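Local coordinates for protein alpha,alpha-trehalose-phosphate synthase (UDP-forming) (Burkholderia xenovorans, PDB 5V0T) that belongs to glycosyltransferase family 20, is built on the two-domain GT-B fold and holds uridine-5'-diphosphate and 6-O-phosphono-alpha-D-glucopyranose in this crystal, at residues L105-R109 and H110-G114; H99-A102 and D103-Q106; I75-R79 and R80-Q84; P198-R201 and A202-Y206. One frame throughout, in Å; residues are numbered along the deposited sequence. Where two conformers were deposited one is given.

Contact 1 of 4, residues L105-R109 and H110-G114; sequences LQYDR and HDFEG. With FMT (formic acid), chain U.
Asp108 and Asp111 come within 5.2 Å of each other, CA to CA, where the extended run 105-108 bends at Arg109 into the first turn of helix 109-126. This is a helix N-cap, with Asp108 as the capping residue. Its CG lies anti to the backbone N (chi1 178°), which brings OD1 round to the amides left without helical acceptors at the start of the turn. Asp111 N donates to Asp108 OD1 at 3.1 Å, coming from well above the carboxylate plane. His110 N also approaches Asp108 OD1, at 2.6 Å, but its N-H is bent to 121°, so that bond is weak. Asp108 OD1 is also 3.0 Å from His110 CB. The two acids, with Asp108 OD1 and Asp111 OD1 4.5 Å apart, may disfavour each other's charge, although the helix N-terminus probably offsets this in part. Behind the cap the ordinary i to i+4 bonds begin, Phe112 N to Asp108 O and Glu113 N to Arg109 O.

On another side of the turn, Tyr107 reaches forward to Phe112. Tyr107 CE1 is 3.9 Å from Phe112 CB, and the two side chains cross at a slant. Phe112 also meets the rings of Phe89 and Trp116, and Tyr107 leans on Pro177 and Pro178, so this pair joins the helix start to helix 79-98 and a neighbouring loop. Upstream, a formic acid, probably from the crystallisation liquor, accepts a nearly straight bond (171°) from Tyr107 N to its O1 at 3.0 Å.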
loop_
_atom_site.group_PDB
_atom_site.type_symbol
_atom_site.label_atom_id
_atom_site.label_comp_id
_atom_site.label_asym_id
_atom_site.label_seq_id
_atom_site.Cartn_x
_atom_site.Cartn_y
_atom_site.Cartn_z
ATOM N N LEU A 105 17.799 -6.483 0.175
ATOM C CA LEU A 105 17.795 -6.746 1.608
ATOM C C LEU A 105 19.170 -6.473 2.217
ATOM O O LEU A 105 20.204 -6.923 1.710
ATOM C CB LEU A 105 17.373 -8.195 1.853
ATOM C CG LEU A 105 17.009 -8.672 3.259
ATOM C CD1 LEU A 105 16.267 -9.978 3.158
ATOM C CD2 LEU A 105 18.253 -8.864 4.112
ATOM N N GLN A 106 19.182 -5.692 3.284
ATOM C CA GLN A 106 20.329 -5.611 4.167
ATOM C C GLN A 106 19.883 -6.080 5.542
ATOM O O GLN A 106 18.712 -5.944 5.910
ATOM C CB GLN A 106 20.884 -4.197 4.233
ATOM C CG GLN A 106 21.538 -3.752 2.939
ATOM C CD GLN A 106 21.829 -2.267 2.926
ATOM O OE1 GLN A 106 21.415 -1.534 3.827
ATOM N NE2 GLN A 106 22.545 -1.812 1.904
ATOM N N TYR A 107 20.808 -6.672 6.288
ATOM C CA TYR A 107 20.478 -7.173 7.611
ATOM C C TYR A 107 21.574 -6.750 8.568
ATOM O O TYR A 107 22.756 -6.895 8.252
ATOM C CB TYR A 107 20.338 -8.699 7.623
ATOM C CG TYR A 107 20.125 -9.248 9.014
ATOM C CD1 TYR A 107 18.954 -8.980 9.705
ATOM C CD2 TYR A 107 21.101 -10.024 9.643
ATOM C CE1 TYR A 107 18.738 -9.474 10.972
ATOM C CE2 TYR A 107 20.897 -10.526 10.927
ATOM C CZ TYR A 107 19.708 -10.245 11.576
ATOM O OH TYR A 107 19.470 -10.720 12.833
ATOM N N ASP A 108 21.181 -6.223 9.725
ATOM C CA ASP A 108 22.135 -5.909 10.783
ATOM C C ASP A 108 21.528 -6.366 12.103
ATOM O O ASP A 108 20.432 -5.933 12.468
ATOM C CB ASP A 108 22.472 -4.410 10.798
ATOM C CG ASP A 108 23.436 -4.029 11.919
ATOM O OD1 ASP A 108 23.185 -4.377 13.078
ATOM O OD2 ASP A 108 24.453 -3.367 11.646
ATOM N N ARG A 109 22.240 -7.257 12.799
ATOM C CA ARG A 109 21.762 -7.805 14.062
ATOM C C ARG A 109 21.390 -6.707 15.048
ATOM O O ARG A 109 20.376 -6.805 15.749
ATOM C CB ARG A 109 22.852 -8.692 14.661
ATOM C CG ARG A 109 22.459 -10.104 14.948
ATOM C CD ARG A 109 23.644 -10.813 15.581
ATOM N NE ARG A 109 23.937 -12.079 14.919
ATOM C CZ ARG A 109 25.086 -12.735 15.041
ATOM N NH1 ARG A 109 25.254 -13.885 14.402
ATOM N NH2 ARG A 109 26.066 -12.236 15.785
ATOM N N HIS A 110 22.224 -5.669 15.131
ATOM C CA HIS A 110 21.988 -4.560 16.047
ATOM C C HIS A 110 20.719 -3.796 15.681
ATOM O O HIS A 110 19.989 -3.321 16.560
ATOM C CB HIS A 110 23.207 -3.632 16.028
ATOM C CG HIS A 110 23.434 -2.891 17.303
ATOM N ND1 HIS A 110 23.871 -3.511 18.454
ATOM C CD2 HIS A 110 23.301 -1.578 17.608
ATOM C CE1 HIS A 110 23.989 -2.614 19.416
ATOM N NE2 HIS A 110 23.647 -1.433 18.930
ATOM N N ASP A 111 20.438 -3.654 14.387
ATOM C CA ASP A 111 19.178 -3.024 14.000
ATOM C C ASP A 111 17.989 -3.913 14.348
ATOM O O ASP A 111 16.952 -3.419 14.808
ATOM C CB ASP A 111 19.178 -2.689 12.510
ATOM C CG ASP A 111 20.124 -1.567 12.178
ATOM O OD1 ASP A 111 20.509 -0.818 13.101
ATOM O OD2 ASP A 111 20.484 -1.435 10.995
ATOM N N PHE A 112 18.129 -5.229 14.157
ATOM C CA PHE A 112 17.046 -6.140 14.514
ATOM C C PHE A 112 16.746 -6.087 16.013
ATOM O O PHE A 112 15.576 -6.105 16.422
ATOM C CB PHE A 112 17.393 -7.564 14.081
ATOM C CG PHE A 112 16.396 -8.592 14.553
ATOM C CD1 PHE A 112 15.052 -8.487 14.195
ATOM C CD2 PHE A 112 16.799 -9.647 15.361
ATOM C CE1 PHE A 112 14.125 -9.424 14.632
ATOM C CE2 PHE A 112 15.888 -10.585 15.810
ATOM C CZ PHE A 112 14.553 -10.483 15.452
ATOM N N GLU A 113 17.786 -6.012 16.844
ATOM C CA GLU A 113 17.572 -5.873 18.285
ATOM C C GLU A 113 16.857 -4.570 18.620
ATOM O O GLU A 113 15.975 -4.546 19.485
ATOM C CB GLU A 113 18.900 -5.942 19.031
ATOM C CG GLU A 113 19.515 -7.312 19.062
ATOM C CD GLU A 113 20.913 -7.288 19.642
ATOM O OE1 GLU A 113 21.656 -8.263 19.405
ATOM O OE2 GLU A 113 21.267 -6.294 20.323
ATOM N N GLY A 114 17.234 -3.473 17.960
ATOM C CA GLY A 114 16.547 -2.210 18.190
ATOM C C GLY A 114 15.100 -2.235 17.721
ATOM O O GLY A 114 14.214 -1.687 18.382
HETATM C C FMT U . 23.287 -8.018 4.675
HETATM O O1 FMT U . 23.474 -6.834 4.988
HETATM O O2 FMT U . 23.896 -8.623 3.778
#

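Contact 2 of 4, residues H99-A102 and D103-Q106; sequences HYRA and DLLQ. With EDO (1,2-ethanediol), chain L.
Arg101 grips Asp103 side-on, with two nitrogens serving two oxygens: Arg101 NE donates to Asp103 OD1 at 2.8 Å and Arg101 NH2 to Asp103 OD2 at 2.7 Å. Both oxygens use their syn lone pairs, and the guanidinium and carboxylate planes differ by only 4°, so this salt bridge is a flat, paired one. Asp103 can turn back this far because its CG sits between the backbone N and the carbonyl carbon (chi1 61°), while the arginine chain folds at chi2 and chi3. Leu104 CD1 covers one face of the guanidinium, 3.5 Å above the plane and over its centre; Leu104 itself rests on Pro96 and Tyr280.

The backbone beside the salt bridge makes a beta turn, with Ala102 and Asp103 at its corners. Arg101 O accepts from Leu104 N at 3.0 Å, and Leu105 N adds weak bonds to Arg101 O and Ala102 O. The turn follows directly on the end of helix 79-98, which is closed by a Schellman motif: Tyr100, with positive phi, is its C' residue, and Arg101 N returns to Pro96 O. Farther out, a water donates to Tyr100 O at 3.2 Å and more weakly to Asp103 OD1. An ethanediol, probably from the crystallisation liquor, accepts from Ala102 N through its O2 at 3.2 Å. Tyr100 OH is bonded to Ala169 N, and the Tyr100 ring makes a cation-pi contact with Arg375.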
loop_
_atom_site.group_PDB
_atom_site.type_symbol
_atom_site.label_atom_id
_atom_site.label_comp_id
_atom_site.label_asym_id
_atom_site.label_seq_id
_atom_site.Cartn_x
_atom_site.Cartn_y
_atom_site.Cartn_z
ATOM N N HIS A 99 8.737 -7.706 -0.479
ATOM C CA HIS A 99 8.455 -7.350 -1.862
ATOM C C HIS A 99 9.351 -8.099 -2.856
ATOM O O HIS A 99 9.538 -7.642 -3.995
ATOM C CB HIS A 99 8.556 -5.835 -2.021
ATOM C CG HIS A 99 7.442 -5.109 -1.333
ATOM N ND1 HIS A 99 7.500 -4.744 -0.002
ATOM C CD2 HIS A 99 6.216 -4.733 -1.773
ATOM C CE1 HIS A 99 6.366 -4.156 0.343
ATOM N NE2 HIS A 99 5.578 -4.117 -0.719
ATOM N N TYR A 100 9.901 -9.250 -2.444
ATOM C CA TYR A 100 10.641 -10.148 -3.339
ATOM C C TYR A 100 11.896 -9.472 -3.888
ATOM O O TYR A 100 12.277 -9.664 -5.042
ATOM C CB TYR A 100 9.741 -10.659 -4.476
ATOM C CG TYR A 100 8.661 -11.633 -4.025
ATOM C CD1 TYR A 100 7.575 -11.208 -3.270
ATOM C CD2 TYR A 100 8.723 -12.982 -4.372
ATOM C CE1 TYR A 100 6.575 -12.103 -2.860
ATOM C CE2 TYR A 100 7.729 -13.890 -3.965
ATOM C CZ TYR A 100 6.662 -13.441 -3.212
ATOM O OH TYR A 100 5.686 -14.327 -2.807
ATOM N N ARG A 101 12.533 -8.645 -3.059
ATOM C CA ARG A 101 13.789 -8.020 -3.446
ATOM C C ARG A 101 14.900 -8.410 -2.480
ATOM O O ARG A 101 15.478 -7.548 -1.813
ATOM C CB ARG A 101 13.653 -6.495 -3.516
ATOM C CG ARG A 101 12.794 -6.002 -4.694
ATOM C CD ARG A 101 13.318 -6.524 -6.053
ATOM N NE ARG A 101 14.665 -6.052 -6.364
ATOM C CZ ARG A 101 14.923 -4.878 -6.940
ATOM N NH1 ARG A 101 13.931 -4.043 -7.250
ATOM N NH2 ARG A 101 16.174 -4.531 -7.201
ATOM N N ALA A 102 15.228 -9.703 -2.414
ATOM C CA ALA A 102 16.305 -10.119 -1.521
ATOM C C ALA A 102 17.628 -9.488 -1.916
ATOM O O ALA A 102 18.496 -9.304 -1.059
ATOM C CB ALA A 102 16.414 -11.646 -1.494
ATOM N N ASP A 103 17.777 -9.099 -3.184
ATOM C CA ASP A 103 18.994 -8.422 -3.623
ATOM C C ASP A 103 19.195 -7.084 -2.921
ATOM O O ASP A 103 20.333 -6.622 -2.796
ATOM C CB ASP A 103 18.956 -8.200 -5.131
ATOM C CG ASP A 103 17.779 -7.329 -5.561
ATOM O OD1 ASP A 103 16.612 -7.741 -5.359
ATOM O OD2 ASP A 103 18.027 -6.237 -6.111
ATOM N N LEU A 104 18.114 -6.421 -2.517
ATOM C CA LEU A 104 18.207 -5.145 -1.818
ATOM C C LEU A 104 18.168 -5.306 -0.308
ATOM O O LEU A 104 18.482 -4.356 0.417
ATOM C CB LEU A 104 17.072 -4.213 -2.258
ATOM C CG LEU A 104 17.011 -3.826 -3.744
ATOM C CD1 LEU A 104 15.758 -2.981 -4.038
ATOM C CD2 LEU A 104 18.282 -3.100 -4.205
ATOM N N LEU A 105 17.799 -6.483 0.175
ATOM C CA LEU A 105 17.795 -6.746 1.608
ATOM C C LEU A 105 19.170 -6.473 2.217
ATOM O O LEU A 105 20.204 -6.923 1.710
ATOM C CB LEU A 105 17.373 -8.195 1.853
ATOM C CG LEU A 105 17.009 -8.672 3.259
ATOM C CD1 LEU A 105 16.267 -9.978 3.158
ATOM C CD2 LEU A 105 18.253 -8.864 4.112
ATOM N N GLN A 106 19.182 -5.692 3.284
ATOM C CA GLN A 106 20.329 -5.611 4.167
ATOM C C GLN A 106 19.883 -6.080 5.542
ATOM O O GLN A 106 18.712 -5.944 5.910
ATOM C CB GLN A 106 20.884 -4.197 4.233
ATOM C CG GLN A 106 21.538 -3.752 2.939
ATOM C CD GLN A 106 21.829 -2.267 2.926
ATOM O OE1 GLN A 106 21.415 -1.534 3.827
ATOM N NE2 GLN A 106 22.545 -1.812 1.904
HETATM C C1 EDO L . 12.713 -12.736 -5.783
HETATM O O1 EDO L . 13.107 -13.407 -6.992
HETATM C C2 EDO L . 13.562 -13.204 -4.595
HETATM O O2 EDO L . 13.668 -12.175 -3.593
HETATM O O HOH W 1 15.111 -10.589 -6.328
#

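Contact 3 of 4, residues I75-R79 and R80-Q84; sequences IALMR and RDYDQ
The crossing from strand 70-78 into helix 79-98 is a beta-to-alpha junction in the N-terminal Rossmann-like half of the GT-B fold, and Met78 stands at its N-cap position. The axes of the short segments 75-78 and 80-84 lie at 79° to each other, so the chain turns almost square. Met78 O is taken by Tyr82 N at 2.7 Å in a nearly straight bond, and the next helical bond runs from Asp83 N to Arg79 O.

Leu77 and Tyr82 pack inside the corner, CB to CB 4.2 Å, and Leu77 CD1 lies at the edge of the tyrosine ring. Arg79 runs alongside that ring, its chain bent at chi2 and chi3; Arg79 NH1 comes within 3.7 Å of Tyr82 CD2, with the guanidinium and ring planes at right angles (89°). Tyr82 OH is bonded to Asp317, and its ring meets that of Tyr86, which lines the 6-O-phosphono-alpha-D-glucopyranose pocket; this places Tyr82 probably in the second shell of that pocket.

The aliphatic part of Arg79 also passes Asp83, with Arg79 CD 3.4 Å from Asp83 OD2, yet the Asp83 carboxylate makes its salt bridge to Arg87. Arg79 NH1 stays 4.5 Å from Asp83 OD1, beyond a salt bridge. Across the turn the Asp81 carboxylate lies by Met78, with Asp81 OD2 3.8 Å from Met78 CB, while Asp81 OD1 is salt-bridged to Arg117. A water between the two residues accepts from Met78 N at 2.7 Å.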
loop_
_atom_site.group_PDB
_atom_site.type_symbol
_atom_site.label_atom_id
_atom_site.label_comp_id
_atom_site.label_asym_id
_atom_site.label_seq_id
_atom_site.Cartn_x
_atom_site.Cartn_y
_atom_site.Cartn_z
ATOM N N ILE A 75 3.752 9.749 19.302
ATOM C CA ILE A 75 5.011 9.948 20.009
ATOM C C ILE A 75 6.146 9.979 18.994
ATOM O O ILE A 75 6.110 9.283 17.975
ATOM C CB ILE A 75 5.213 8.854 21.084
ATOM C CG1 ILE A 75 6.347 9.231 22.048
ATOM C CG2 ILE A 75 5.433 7.479 20.438
ATOM C CD1 ILE A 75 6.338 8.437 23.366
ATOM N N ALA A 76 7.153 10.805 19.272
ATOM C CA ALA A 76 8.336 10.852 18.434
ATOM C C ALA A 76 9.219 9.621 18.666
ATOM O O ALA A 76 9.063 8.865 19.634
ATOM C CB ALA A 76 9.131 12.132 18.708
ATOM N N LEU A 77 10.167 9.434 17.760
ATOM C CA LEU A 77 11.194 8.410 17.886
ATOM C C LEU A 77 12.531 9.084 18.159
ATOM O O LEU A 77 12.828 10.137 17.587
ATOM C CB LEU A 77 11.290 7.559 16.611
ATOM C CG LEU A 77 10.157 6.560 16.361
ATOM C CD1 LEU A 77 10.275 5.938 14.983
ATOM C CD2 LEU A 77 10.184 5.482 17.440
ATOM N N MET A 78 13.325 8.499 19.053
ATOM C CA MET A 78 14.715 8.918 19.160
ATOM C C MET A 78 15.442 8.580 17.861
ATOM O O MET A 78 15.087 7.624 17.165
ATOM C CB MET A 78 15.404 8.226 20.341
ATOM C CG MET A 78 14.804 8.515 21.712
ATOM S SD MET A 78 14.837 10.271 22.102
ATOM C CE MET A 78 16.602 10.598 22.129
ATOM N N ARG A 79 16.473 9.372 17.538
ATOM C CA ARG A 79 17.247 9.143 16.315
ATOM C C ARG A 79 17.748 7.708 16.235
ATOM O O ARG A 79 17.635 7.052 15.196
ATOM C CB ARG A 79 18.426 10.114 16.244
ATOM C CG ARG A 79 19.436 9.800 15.142
ATOM C CD ARG A 79 18.828 10.019 13.756
ATOM N NE ARG A 79 18.293 11.369 13.613
ATOM C CZ ARG A 79 17.663 11.828 12.531
ATOM N NH1 ARG A 79 17.479 11.043 11.475
ATOM N NH2 ARG A 79 17.213 13.080 12.511
ATOM N N ARG A 80 18.286 7.192 17.338
ATOM C CA ARG A 80 18.793 5.826 17.322
ATOM C C ARG A 80 17.669 4.822 17.079
ATOM O O ARG A 80 17.857 3.829 16.371
ATOM C CB ARG A 80 19.513 5.529 18.635
ATOM C CG ARG A 80 20.013 4.112 18.741
ATOM C CD ARG A 80 20.373 3.737 20.183
ATOM N NE ARG A 80 20.945 2.393 20.233
ATOM C CZ ARG A 80 20.714 1.516 21.201
ATOM N NH1 ARG A 80 19.916 1.839 22.214
ATOM N NH2 ARG A 80 21.279 0.313 21.152
ATOM N N ASP A 81 16.490 5.067 17.661
ATOM C CA ASP A 81 15.351 4.187 17.427
ATOM C C ASP A 81 14.858 4.287 15.989
ATOM O O ASP A 81 14.538 3.269 15.357
ATOM C CB ASP A 81 14.233 4.528 18.409
ATOM C CG ASP A 81 14.625 4.233 19.840
ATOM O OD1 ASP A 81 15.599 3.477 20.029
ATOM O OD2 ASP A 81 13.973 4.752 20.766
ATOM N N TYR A 82 14.788 5.511 15.461
ATOM C CA TYR A 82 14.412 5.707 14.066
ATOM C C TYR A 82 15.371 4.976 13.127
ATOM O O TYR A 82 14.936 4.304 12.180
ATOM C CB TYR A 82 14.365 7.211 13.773
ATOM C CG TYR A 82 14.172 7.601 12.326
ATOM C CD1 TYR A 82 12.910 7.551 11.720
ATOM C CD2 TYR A 82 15.240 8.061 11.570
ATOM C CE1 TYR A 82 12.730 7.936 10.387
ATOM C CE2 TYR A 82 15.071 8.436 10.237
ATOM C CZ TYR A 82 13.817 8.368 9.650
ATOM O OH TYR A 82 13.674 8.748 8.329
ATOM N N ASP A 83 16.676 5.059 13.399
ATOM C CA ASP A 83 17.655 4.428 12.515
ATOM C C ASP A 83 17.578 2.905 12.578
ATOM O O ASP A 83 17.681 2.235 11.545
ATOM C CB ASP A 83 19.065 4.903 12.860
ATOM C CG ASP A 83 19.356 6.306 12.347
ATOM O OD1 ASP A 83 18.720 6.735 11.361
ATOM O OD2 ASP A 83 20.225 6.980 12.933
ATOM N N GLN A 84 17.382 2.334 13.771
ATOM C CA GLN A 84 17.461 0.879 13.895
ATOM C C GLN A 84 16.141 0.213 13.540
ATOM O O GLN A 84 16.116 -0.799 12.831
ATOM C CB GLN A 84 17.874 0.478 15.317
ATOM C CG GLN A 84 19.280 0.887 15.687
ATOM C CD GLN A 84 19.611 0.656 17.165
ATOM O OE1 GLN A 84 18.836 0.064 17.917
ATOM N NE2 GLN A 84 20.769 1.140 17.580
HETATM O O HOH W 2 12.322 6.541 20.547
#

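Contact 4 of 4, residues P198-R201 and A202-Y206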
loop_
_atom_site.group_PDB
_atom_site.type_symbol
_atom_site.label_atom_id
_atom_site.label_comp_id
_atom_site.label_asym_id
_atom_site.label_seq_id
_atom_site.Cartn_x
_atom_site.Cartn_y
_atom_site.Cartn_z
ATOM N N PRO A 198 -3.240 -15.589 -1.756
ATOM C CA PRO A 198 -1.851 -16.067 -1.857
ATOM C C PRO A 198 -0.982 -15.627 -0.692
ATOM O O PRO A 198 -0.041 -16.353 -0.338
ATOM C CB PRO A 198 -1.371 -15.475 -3.193
ATOM C CG PRO A 198 -2.636 -15.286 -3.986
ATOM C CD PRO A 198 -3.639 -14.842 -2.964
ATOM N N ASP A 199 -1.273 -14.470 -0.083
ATOM C CA ASP A 199 -0.547 -14.057 1.118
ATOM C C ASP A 199 -0.790 -15.040 2.251
ATOM O O ASP A 199 0.152 -15.514 2.905
ATOM C CB ASP A 199 -0.983 -12.650 1.534
ATOM C CG ASP A 199 -0.620 -11.610 0.501
ATOM O OD1 ASP A 199 0.558 -11.590 0.083
ATOM O OD2 ASP A 199 -1.516 -10.845 0.082
ATOM N N LEU A 200 -2.057 -15.372 2.481
ATOM C CA LEU A 200 -2.403 -16.340 3.514
ATOM C C LEU A 200 -1.792 -17.706 3.223
ATOM O O LEU A 200 -1.304 -18.388 4.139
ATOM C CB LEU A 200 -3.923 -16.434 3.626
ATOM C CG LEU A 200 -4.460 -17.502 4.582
ATOM C CD1 LEU A 200 -4.133 -17.138 6.053
ATOM C CD2 LEU A 200 -5.970 -17.670 4.375
ATOM N N ARG A 201 -1.825 -18.131 1.956
ATOM C CA ARG A 201 -1.224 -19.409 1.586
ATOM C C ARG A 201 0.274 -19.425 1.894
ATOM O O ARG A 201 0.804 -20.434 2.376
ATOM C CB ARG A 201 -1.484 -19.686 0.102
ATOM C CG ARG A 201 -1.112 -21.091 -0.366
ATOM C CD ARG A 201 -1.688 -21.402 -1.755
ATOM N NE ARG A 201 -1.103 -20.569 -2.809
ATOM C CZ ARG A 201 -1.798 -19.719 -3.563
ATOM N NH1 ARG A 201 -3.107 -19.594 -3.385
ATOM N NH2 ARG A 201 -1.192 -19.002 -4.499
ATOM N N ALA A 202 0.973 -18.314 1.616
ATOM C CA ALA A 202 2.405 -18.248 1.886
ATOM C C ALA A 202 2.686 -18.353 3.375
ATOM O O ALA A 202 3.621 -19.056 3.790
ATOM C CB ALA A 202 2.999 -16.955 1.319
ATOM N N PHE A 203 1.889 -17.661 4.195
ATOM C CA PHE A 203 2.015 -17.796 5.645
ATOM C C PHE A 203 1.829 -19.247 6.073
ATOM O O PHE A 203 2.648 -19.793 6.826
ATOM C CB PHE A 203 1.007 -16.887 6.358
ATOM C CG PHE A 203 0.949 -17.098 7.850
ATOM C CD1 PHE A 203 1.936 -16.576 8.675
ATOM C CD2 PHE A 203 -0.087 -17.833 8.420
ATOM C CE1 PHE A 203 1.883 -16.780 10.063
ATOM C CE2 PHE A 203 -0.147 -18.051 9.805
ATOM C CZ PHE A 203 0.840 -17.528 10.623
ATOM N N CYS A 204 0.760 -19.899 5.593
ATOM C CA CYS A 204 0.513 -21.284 5.994
ATOM C C CYS A 204 1.602 -22.219 5.492
ATOM O O CYS A 204 1.958 -23.183 6.184
ATOM C CB CYS A 204 -0.852 -21.752 5.488
ATOM S SG CYS A 204 -2.230 -20.848 6.219
ATOM N N ASP A 205 2.147 -21.941 4.308
ATOM C CA ASP A 205 3.249 -22.745 3.786
ATOM C C ASP A 205 4.459 -22.691 4.721
ATOM O O ASP A 205 5.100 -23.716 4.979
ATOM C CB ASP A 205 3.619 -22.249 2.385
ATOM C CG ASP A 205 4.530 -23.203 1.641
ATOM O OD1 ASP A 205 4.212 -24.409 1.581
ATOM O OD2 ASP A 205 5.554 -22.749 1.095
ATOM N N TYR A 206 4.786 -21.503 5.242
ATOM C CA TYR A 206 5.871 -21.409 6.218
ATOM C C TYR A 206 5.532 -22.188 7.486
ATOM O O TYR A 206 6.352 -22.967 7.990
ATOM C CB TYR A 206 6.170 -19.941 6.549
ATOM C CG TYR A 206 7.351 -19.790 7.501
ATOM C CD1 TYR A 206 7.192 -19.948 8.878
ATOM C CD2 TYR A 206 8.623 -19.508 7.019
ATOM C CE1 TYR A 206 8.264 -19.839 9.748
ATOM C CE2 TYR A 206 9.699 -19.378 7.884
ATOM C CZ TYR A 206 9.512 -19.543 9.252
ATOM O OH TYR A 206 10.578 -19.437 10.122
#
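Pro198 O receives Ala202 N at 2.9 Å, the first of four successive i to i+4 bonds that carry helix 197-209 through this stretch. Phe203 N goes to Asp199 O, Cys204 N to Leu200 O and Asp205 N to Arg201 O, the last at 2.8 Å. Every carbonyl from 198 to 201 is therefore satisfied within the helix.

The acidic side chains find their main partners outside the helix. Asp199 OD2 is bonded to Thr196 OG1 and Asp199 OD1 to Phe167 N, so both carboxylate oxygens of this buried residue are occupied. Asp205 OD2 is held by Ser170 OG, with a weak bond within the same helix from Asn209 ND2 to Asp205 OD1, and Tyr206 OH pairs with His179 ND1. Cys204 SG, anti to its carbonyl carbon (chi1 -64°), folds back over the preceding turn and lies 4.2 Å from Leu200 CD1.

Leu200 and Cys204 both press on Leu223 of strand 223-227. Phe203 enters between sheet and helix, meeting Phe194 and Leu192 of strand 191-194, Ile225, and Leu186 of helix 179-186, while Tyr206 leans on Arg180 and Val183 of that same helix.

Contacts 3, 2 and 1 follow one another along the chain: contact 3 starts helix 79-98, contact 2 turns the chain just after it ends, and contact 1, sharing Leu105 and Gln106 with contact 2, starts helix 109-126. The two helices bring contacts 1 and 3 together, their centres 14 Å apart, with Gly114 CA 3.2 Å from Gln84 OE1. Contact 4 stands apart, its nearest atoms about 6 Å from contact 2 and about 20 Å from contact 3. The side chain of Tyr82 in contact 3 lies about 8 Å from 6-O-phosphono-alpha-D-glucopyranose, that of Arg101 in contact 2 about 13 Å from uridine-5'-diphosphate, and that of Asp199 in contact 4 about 12 Å from each ligand.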